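Local structure of DNA repair protein XRCC1 (Homo sapiens, 3LQC) at residues S44-L49 with R127-C132; F67-V72 with L88-F93; M94-S99 with Q134-D139. The protein serves as a scaffold in DNA single-strand break repair, assembling repair complexes and limiting PARP1 activity by binding its poly-ADP-ribose chains. All coordinates share one frame; numbering follows the deposited sequence.

In the fold
From the N terminus, after strand 7-12 and two helices, the chain enters strand 42-49, whose partner in contact 1 arrives only 78 residues later. Within that long loop, the hairpin of contact 2 closes early: 67-72 runs out, the chain turns, and 88-93 comes back beside it. Helix 96-101 follows directly, opening contact 3, which does not close until 134-139, past strand 125-133; contacts 1 and 3 therefore cross, while 2 and 3 follow in series. Contacts 1 and 2 belong to one sheet, where backbone pairing of Val131 with Glu69 and Lys129 with Leu71 joins them. Contact 3 ties the short helix to the loop leaving that sheet, and Phe67 of contact 2 packs on Tyr136.

Contact 1: S44-L49 with R127-C132. With CO3 (carbonate ion), chain D.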
# COMPACT_ATOMS: atom_id res chain seq x y z
N SER A 44 -9.66 -17.85 11.06
CA SER A 44 -10.79 -17.79 10.14
C SER A 44 -11.97 -18.58 10.68
O SER A 44 -11.81 -19.47 11.51
CB SER A 44 -10.41 -18.36 8.79
OG SER A 44 -10.00 -19.71 8.95
N VAL A 45 -13.17 -18.24 10.21
CA VAL A 45 -14.32 -19.10 10.37
C VAL A 45 -14.78 -19.50 8.98
O VAL A 45 -14.66 -18.73 8.03
CB VAL A 45 -15.49 -18.42 11.12
CG1 VAL A 45 -15.10 -18.08 12.55
CG2 VAL A 45 -15.93 -17.19 10.38
N VAL A 46 -15.28 -20.72 8.85
CA VAL A 46 -15.86 -21.15 7.59
C VAL A 46 -17.33 -21.48 7.79
O VAL A 46 -17.69 -22.24 8.68
CB VAL A 46 -15.13 -22.37 7.01
CG1 VAL A 46 -15.96 -23.00 5.89
CG2 VAL A 46 -13.76 -21.97 6.51
N LEU A 47 -18.16 -20.85 6.97
CA LEU A 47 -19.58 -21.13 6.96
C LEU A 47 -19.86 -22.13 5.85
O LEU A 47 -19.64 -21.85 4.67
CB LEU A 47 -20.40 -19.87 6.69
CG LEU A 47 -20.18 -18.60 7.52
CD1 LEU A 47 -21.12 -17.51 7.01
CD2 LEU A 47 -20.39 -18.85 9.01
N GLN A 48 -20.32 -23.31 6.25
CA GLN A 48 -20.77 -24.33 5.33
C GLN A 48 -22.26 -24.17 5.09
O GLN A 48 -23.08 -24.50 5.94
CB GLN A 48 -20.50 -25.71 5.92
CG GLN A 48 -19.03 -26.03 6.03
CD GLN A 48 -18.80 -27.43 6.57
OE1 GLN A 48 -19.56 -27.92 7.40
NE2 GLN A 48 -17.74 -28.08 6.10
N LEU A 49 -22.61 -23.64 3.93
CA LEU A 49 -23.99 -23.36 3.61
C LEU A 49 -24.68 -24.59 3.05
O LEU A 49 -24.09 -25.35 2.29
CB LEU A 49 -24.07 -22.22 2.60
CG LEU A 49 -23.28 -20.97 2.98
CD1 LEU A 49 -23.47 -19.91 1.92
CD2 LEU A 49 -23.73 -20.47 4.33
N ARG A 127 -19.52 -22.37 0.43
CA ARG A 127 -18.48 -22.18 1.44
C ARG A 127 -18.09 -20.70 1.53
O ARG A 127 -17.73 -20.08 0.53
CB ARG A 127 -17.26 -23.03 1.12
CG ARG A 127 -17.54 -24.52 1.12
CD ARG A 127 -17.89 -25.02 2.51
NE ARG A 127 -18.14 -26.46 2.50
CZ ARG A 127 -19.35 -27.01 2.38
NH1 ARG A 127 -20.42 -26.24 2.27
NH2 ARG A 127 -19.48 -28.33 2.39
N VAL A 128 -18.20 -20.14 2.72
CA VAL A 128 -17.77 -18.78 2.97
C VAL A 128 -16.69 -18.76 4.07
O VAL A 128 -16.93 -19.15 5.21
CB VAL A 128 -18.95 -17.87 3.38
CG1 VAL A 128 -18.53 -16.42 3.30
CG2 VAL A 128 -20.16 -18.12 2.47
N LYS A 129 -15.50 -18.31 3.70
CA LYS A 129 -14.40 -18.23 4.63
C LYS A 129 -14.09 -16.78 4.94
O LYS A 129 -13.77 -15.99 4.04
CB LYS A 129 -13.16 -18.93 4.05
CG LYS A 129 -11.93 -18.83 4.91
CD LYS A 129 -10.75 -19.56 4.28
CE LYS A 129 -10.99 -21.05 4.21
NZ LYS A 129 -9.73 -21.79 3.96
N ILE A 130 -14.19 -16.41 6.21
CA ILE A 130 -13.86 -15.06 6.65
C ILE A 130 -12.54 -15.10 7.43
O ILE A 130 -12.44 -15.77 8.46
CB ILE A 130 -14.97 -14.46 7.53
CG1 ILE A 130 -16.28 -14.36 6.75
CG2 ILE A 130 -14.57 -13.09 8.03
CD1 ILE A 130 -17.13 -15.61 6.82
N VAL A 131 -11.52 -14.40 6.94
CA VAL A 131 -10.21 -14.44 7.57
C VAL A 131 -9.89 -13.13 8.28
O VAL A 131 -9.91 -12.07 7.67
CB VAL A 131 -9.09 -14.75 6.55
CG1 VAL A 131 -7.78 -15.02 7.27
CG2 VAL A 131 -9.48 -15.94 5.69
N CYS A 132 -9.61 -13.22 9.57
CA CYS A 132 -9.26 -12.05 10.36
C CYS A 132 -7.78 -12.08 10.71
O CYS A 132 -7.29 -13.03 11.31
CB CYS A 132 -10.10 -12.01 11.64
SG CYS A 132 -11.87 -11.86 11.39
C CO3 D . -7.58 -20.81 6.31
O1 CO3 D . -8.72 -20.83 6.94
O2 CO3 D . -7.40 -21.61 5.29
O HOH W 1 -22.85 -27.96 2.40
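Lys129 lies across Val46 on its way to a bound carbonate. Its CB and CG both touch Val46 CG2 and CE returns to that methyl at 3.7 Å; CD already nears carbonate O1, and NZ ends 2.7 Å from carbonate O2. The turn at chi3 (-66°) is what swings CE and NZ toward the ion, which also takes a bond from Ser44 OG to its O1 (2.6 Å). Arg7 NH2 also bonds to the anion, probably a guest from the crystallisation liquor, and Tyr84 makes a cation-pi contact with Lys129. The backbones pair antiparallel at the heart of the five-stranded sheet of the XRCC1 N-terminal domain, where 42-49 has strand 7-12 along its other edge. Hydrogen bonds link Val45 with Ile130 and Leu47 with Val128 in both directions, Leu47 N to Val128 O being short at 2.7 Å. Away from the carbonate, Leu47 CB meets Val128 CB (4.1 Å), and both side chains reach Phe149 of the second sheet. At the far end the Arg127 guanidinium lies with one face over Gln48 CG, its NE 3.7 Å from that carbon. Arg127 NH1 donates to a water, which bridges on to Leu49 O. An alanine in place of Arg127 would probably uncover the Gln48 side chain, leaving it freer to turn, and deprive the water of this N-H donor.

Contact 2: F67-V72 with L88-F93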
# COMPACT_ATOMS: atom_id res chain seq x y z
N PHE A 67 -6.92 -6.77 9.55
CA PHE A 67 -7.37 -7.03 8.18
C PHE A 67 -8.48 -8.07 8.19
O PHE A 67 -8.51 -8.93 9.06
CB PHE A 67 -6.23 -7.56 7.31
CG PHE A 67 -4.93 -6.85 7.51
CD1 PHE A 67 -4.83 -5.48 7.31
CD2 PHE A 67 -3.80 -7.55 7.91
CE1 PHE A 67 -3.64 -4.83 7.49
CE2 PHE A 67 -2.59 -6.89 8.11
CZ PHE A 67 -2.51 -5.53 7.90
N VAL A 68 -9.38 -7.98 7.22
CA VAL A 68 -10.40 -9.00 7.04
C VAL A 68 -10.50 -9.35 5.56
O VAL A 68 -10.43 -8.47 4.71
CB VAL A 68 -11.78 -8.55 7.54
CG1 VAL A 68 -12.76 -9.69 7.43
CG2 VAL A 68 -11.70 -8.06 8.97
N GLU A 69 -10.63 -10.64 5.27
CA GLU A 69 -10.77 -11.11 3.90
C GLU A 69 -11.93 -12.09 3.81
O GLU A 69 -12.15 -12.87 4.74
CB GLU A 69 -9.47 -11.79 3.46
CG GLU A 69 -9.46 -12.32 2.03
CD GLU A 69 -8.28 -13.23 1.78
OE1 GLU A 69 -7.87 -13.38 0.61
OE2 GLU A 69 -7.75 -13.78 2.77
N VAL A 70 -12.67 -12.06 2.71
CA VAL A 70 -13.74 -13.03 2.52
C VAL A 70 -13.50 -13.82 1.26
O VAL A 70 -13.37 -13.25 0.18
CB VAL A 70 -15.14 -12.37 2.49
CG1 VAL A 70 -16.22 -13.43 2.24
CG2 VAL A 70 -15.42 -11.65 3.80
N LEU A 71 -13.43 -15.14 1.41
CA LEU A 71 -13.27 -16.02 0.27
C LEU A 71 -14.47 -16.95 0.17
O LEU A 71 -15.18 -17.19 1.16
CB LEU A 71 -11.97 -16.82 0.36
CG LEU A 71 -10.71 -16.01 0.68
CD1 LEU A 71 -10.46 -15.97 2.19
CD2 LEU A 71 -9.48 -16.56 -0.05
N VAL A 72 -14.71 -17.49 -1.02
CA VAL A 72 -15.86 -18.35 -1.24
C VAL A 72 -15.40 -19.62 -1.92
O VAL A 72 -14.37 -19.64 -2.59
CB VAL A 72 -16.91 -17.68 -2.11
CG1 VAL A 72 -17.75 -16.74 -1.27
CG2 VAL A 72 -16.25 -16.93 -3.27
N LEU A 88 -14.17 -10.87 -1.13
CA LEU A 88 -13.72 -9.56 -0.68
C LEU A 88 -12.24 -9.62 -0.37
O LEU A 88 -11.81 -10.34 0.54
CB LEU A 88 -14.48 -9.07 0.55
CG LEU A 88 -13.90 -7.78 1.16
CD1 LEU A 88 -13.98 -6.64 0.17
CD2 LEU A 88 -14.58 -7.41 2.45
N VAL A 89 -11.46 -8.87 -1.13
CA VAL A 89 -10.03 -8.84 -0.98
C VAL A 89 -9.64 -8.39 0.44
O VAL A 89 -10.38 -7.66 1.09
CB VAL A 89 -9.42 -7.94 -2.06
CG1 VAL A 89 -9.20 -6.52 -1.52
CG2 VAL A 89 -8.15 -8.55 -2.59
N THR A 90 -8.48 -8.83 0.92
CA THR A 90 -8.03 -8.47 2.26
C THR A 90 -8.08 -6.96 2.50
O THR A 90 -7.41 -6.18 1.83
CB THR A 90 -6.60 -8.98 2.54
OG1 THR A 90 -6.53 -10.38 2.26
CG2 THR A 90 -6.24 -8.74 4.00
N SER A 91 -8.88 -6.55 3.48
CA SER A 91 -9.19 -5.15 3.67
C SER A 91 -8.84 -4.65 5.07
O SER A 91 -8.95 -5.38 6.05
CB SER A 91 -10.67 -4.90 3.37
OG SER A 91 -10.96 -5.31 2.05
N SER A 92 -8.42 -3.38 5.14
CA SER A 92 -7.92 -2.77 6.36
C SER A 92 -9.03 -2.34 7.31
O SER A 92 -10.04 -1.77 6.90
CB SER A 92 -7.03 -1.58 6.01
OG SER A 92 -6.73 -0.80 7.15
N PHE A 93 -8.84 -2.61 8.60
CA PHE A 93 -9.80 -2.18 9.61
C PHE A 93 -9.09 -1.47 10.75
O PHE A 93 -9.69 -0.66 11.45
CB PHE A 93 -10.61 -3.37 10.13
CG PHE A 93 -11.72 -3.77 9.21
CD1 PHE A 93 -13.00 -3.31 9.42
CD2 PHE A 93 -11.46 -4.55 8.10
CE1 PHE A 93 -14.03 -3.65 8.55
CE2 PHE A 93 -12.48 -4.90 7.23
CZ PHE A 93 -13.76 -4.45 7.46
O HOH W 2 -7.06 -10.68 -0.47
O HOH W 3 -6.39 -12.17 4.61
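Phe67-Val72 and Leu88-Phe93 are the two arms of an antiparallel beta hairpin at the border of the five-stranded sheet. Val68 and Ser91 form one hydrogen-bonded pair, with Ser91 N 2.8 Å from Val68 O; Val70 and Leu88 form the next, and Val70 N bonds to Leu88 O at 2.9 Å. Two residues, Val89 and Thr90, stand opposite Glu69 alone, so the register slips by one: a beta bulge. In the conformer described for these two, Ser91 OG bonds back to Val89 O (2.6 Å), and Thr90 has its methyl CG2 3.5 Å from Phe67 CB and its OG1 beside the Glu69 carboxylate carbon CD at 3.4 Å. With CG anti to the backbone N (chi1 -179°), Glu69 runs extended past Thr90; one water joins its OE1 to Thr90 N, and another touches both OE2 and Thr90 OG1. OE2 also accepts from a backbone atom of a partner protein, another chain, which bonds to the Thr90 backbone too, consistent with the known docking of DNA polymerase beta on this domain. On the interior side, Val68 CG2 packs against Phe93 CD2 (3.6 Å), and both side chains reach Ile60 of the second sheet.

Contact 3: M94-S99 with Q134-D139; sequences MSPSES and QPYSKD
The Tyr136 ring is sandwiched between two prolines: Pro96 sets its CB over the centre of one face, 3.9 Å from the centroid and 2° off the normal, a CH-pi contact, while Pro135 CD lies over the other face toward the rim. Pro96 CG touches Tyr136 CZ at 3.7 Å. Ser99 OG sits at the ring edge, and its CB meets Tyr136 CB (3.5 Å). The second flat group, the Gln134 amide, meets Ser99 OG in its own plane: NE2 donates at 2.8 Å with an N-H...O angle of 158°, and also reaches Gly64 O. Gln134 OE1 accepts from Tyr136 N at 2.9 Å, in the carbonyl plane; the bend at chi2 (40°) folds the amide back over its own loop. Ser99 is on the first turn of helix 96-101, which Ser95 opens as N-cap: Ser95 OG accepts from Glu98 N, and Glu98 OE1 takes the Ser95 N-H, a capping box. Tyr136 OH bonds to a backbone atom of another protein's chain. Because Ser99 OG gives its proton to Ser95 O, it can accept from Gln134 NE2; with Gly64 O and Tyr136 N this suits one amide setting in the conformer described, though Gln134 has a second.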
# COMPACT_ATOMS: atom_id res chain seq x y z
N MET A 94 -7.80 -1.77 10.93
CA MET A 94 -6.98 -1.06 11.90
C MET A 94 -5.57 -0.92 11.38
O MET A 94 -5.07 -1.79 10.67
CB MET A 94 -6.93 -1.81 13.23
CG MET A 94 -8.28 -2.10 13.84
SD MET A 94 -8.14 -3.00 15.39
CE MET A 94 -7.45 -1.75 16.47
N SER A 95 -4.92 0.18 11.75
CA SER A 95 -3.50 0.35 11.46
C SER A 95 -2.71 -0.41 12.51
O SER A 95 -3.27 -0.79 13.54
CB SER A 95 -3.12 1.83 11.53
OG SER A 95 -3.27 2.30 12.85
N PRO A 96 -1.42 -0.63 12.25
CA PRO A 96 -0.54 -1.21 13.28
C PRO A 96 -0.55 -0.40 14.57
O PRO A 96 -0.60 -1.00 15.65
CB PRO A 96 0.83 -1.18 12.61
CG PRO A 96 0.52 -1.31 11.15
CD PRO A 96 -0.74 -0.52 10.95
N SER A 97 -0.51 0.94 14.47
CA SER A 97 -0.59 1.82 15.64
C SER A 97 -1.86 1.55 16.41
O SER A 97 -1.84 1.30 17.62
CB SER A 97 -0.61 3.31 15.24
OG SER A 97 0.23 3.59 14.16
N GLU A 98 -2.98 1.64 15.70
CA GLU A 98 -4.29 1.45 16.30
C GLU A 98 -4.38 0.07 16.93
O GLU A 98 -4.91 -0.07 18.02
CB GLU A 98 -5.38 1.62 15.26
CG GLU A 98 -5.64 3.06 14.88
CD GLU A 98 -6.39 3.19 13.58
OE1 GLU A 98 -6.17 2.34 12.69
OE2 GLU A 98 -7.20 4.13 13.46
N SER A 99 -3.86 -0.92 16.21
CA SER A 99 -3.86 -2.29 16.69
C SER A 99 -3.19 -2.35 18.05
O SER A 99 -3.72 -2.95 18.97
CB SER A 99 -3.12 -3.20 15.72
OG SER A 99 -3.83 -3.31 14.49
N GLN A 134 -4.53 -10.14 12.59
CA GLN A 134 -4.15 -9.14 13.57
C GLN A 134 -2.77 -9.47 14.14
O GLN A 134 -2.66 -9.94 15.27
CB GLN A 134 -5.20 -9.06 14.69
CG GLN A 134 -4.91 -8.01 15.76
CD GLN A 134 -4.37 -6.71 15.18
OE1 GLN A 134 -3.18 -6.61 14.87
NE2 GLN A 134 -5.23 -5.71 15.05
N PRO A 135 -1.72 -9.21 13.35
CA PRO A 135 -0.33 -9.52 13.65
C PRO A 135 0.24 -8.60 14.71
O PRO A 135 1.31 -8.89 15.24
CB PRO A 135 0.41 -9.23 12.33
CG PRO A 135 -0.62 -8.85 11.35
CD PRO A 135 -1.85 -8.46 12.08
N TYR A 136 -0.45 -7.50 14.99
CA TYR A 136 0.09 -6.44 15.84
C TYR A 136 -0.43 -6.53 17.26
O TYR A 136 0.10 -5.89 18.16
CB TYR A 136 -0.24 -5.07 15.23
CG TYR A 136 0.04 -5.03 13.75
CD1 TYR A 136 1.33 -5.23 13.27
CD2 TYR A 136 -0.98 -4.82 12.83
CE1 TYR A 136 1.60 -5.22 11.92
CE2 TYR A 136 -0.72 -4.81 11.47
CZ TYR A 136 0.57 -5.01 11.02
OH TYR A 136 0.85 -5.01 9.68
N SER A 137 -1.48 -7.33 17.45
CA SER A 137 -2.10 -7.50 18.75
C SER A 137 -2.52 -8.96 18.91
O SER A 137 -3.68 -9.26 19.16
CB SER A 137 -3.32 -6.57 18.86
OG SER A 137 -3.74 -6.44 20.21
N LYS A 138 -1.55 -9.85 18.75
CA LYS A 138 -1.77 -11.30 18.79
C LYS A 138 -2.63 -11.76 19.97
O LYS A 138 -3.40 -12.71 19.85
CB LYS A 138 -0.43 -12.03 18.90
CG LYS A 138 0.45 -11.95 17.70
CD LYS A 138 1.77 -12.65 17.99
N ASP A 139 -2.45 -11.11 21.11
CA ASP A 139 -3.03 -11.63 22.35
C ASP A 139 -4.49 -11.24 22.59
O ASP A 139 -5.15 -11.81 23.46
CB ASP A 139 -2.16 -11.24 23.55
CG ASP A 139 -0.88 -12.05 23.63
OD1 ASP A 139 -0.79 -13.09 22.94
OD2 ASP A 139 0.04 -11.64 24.37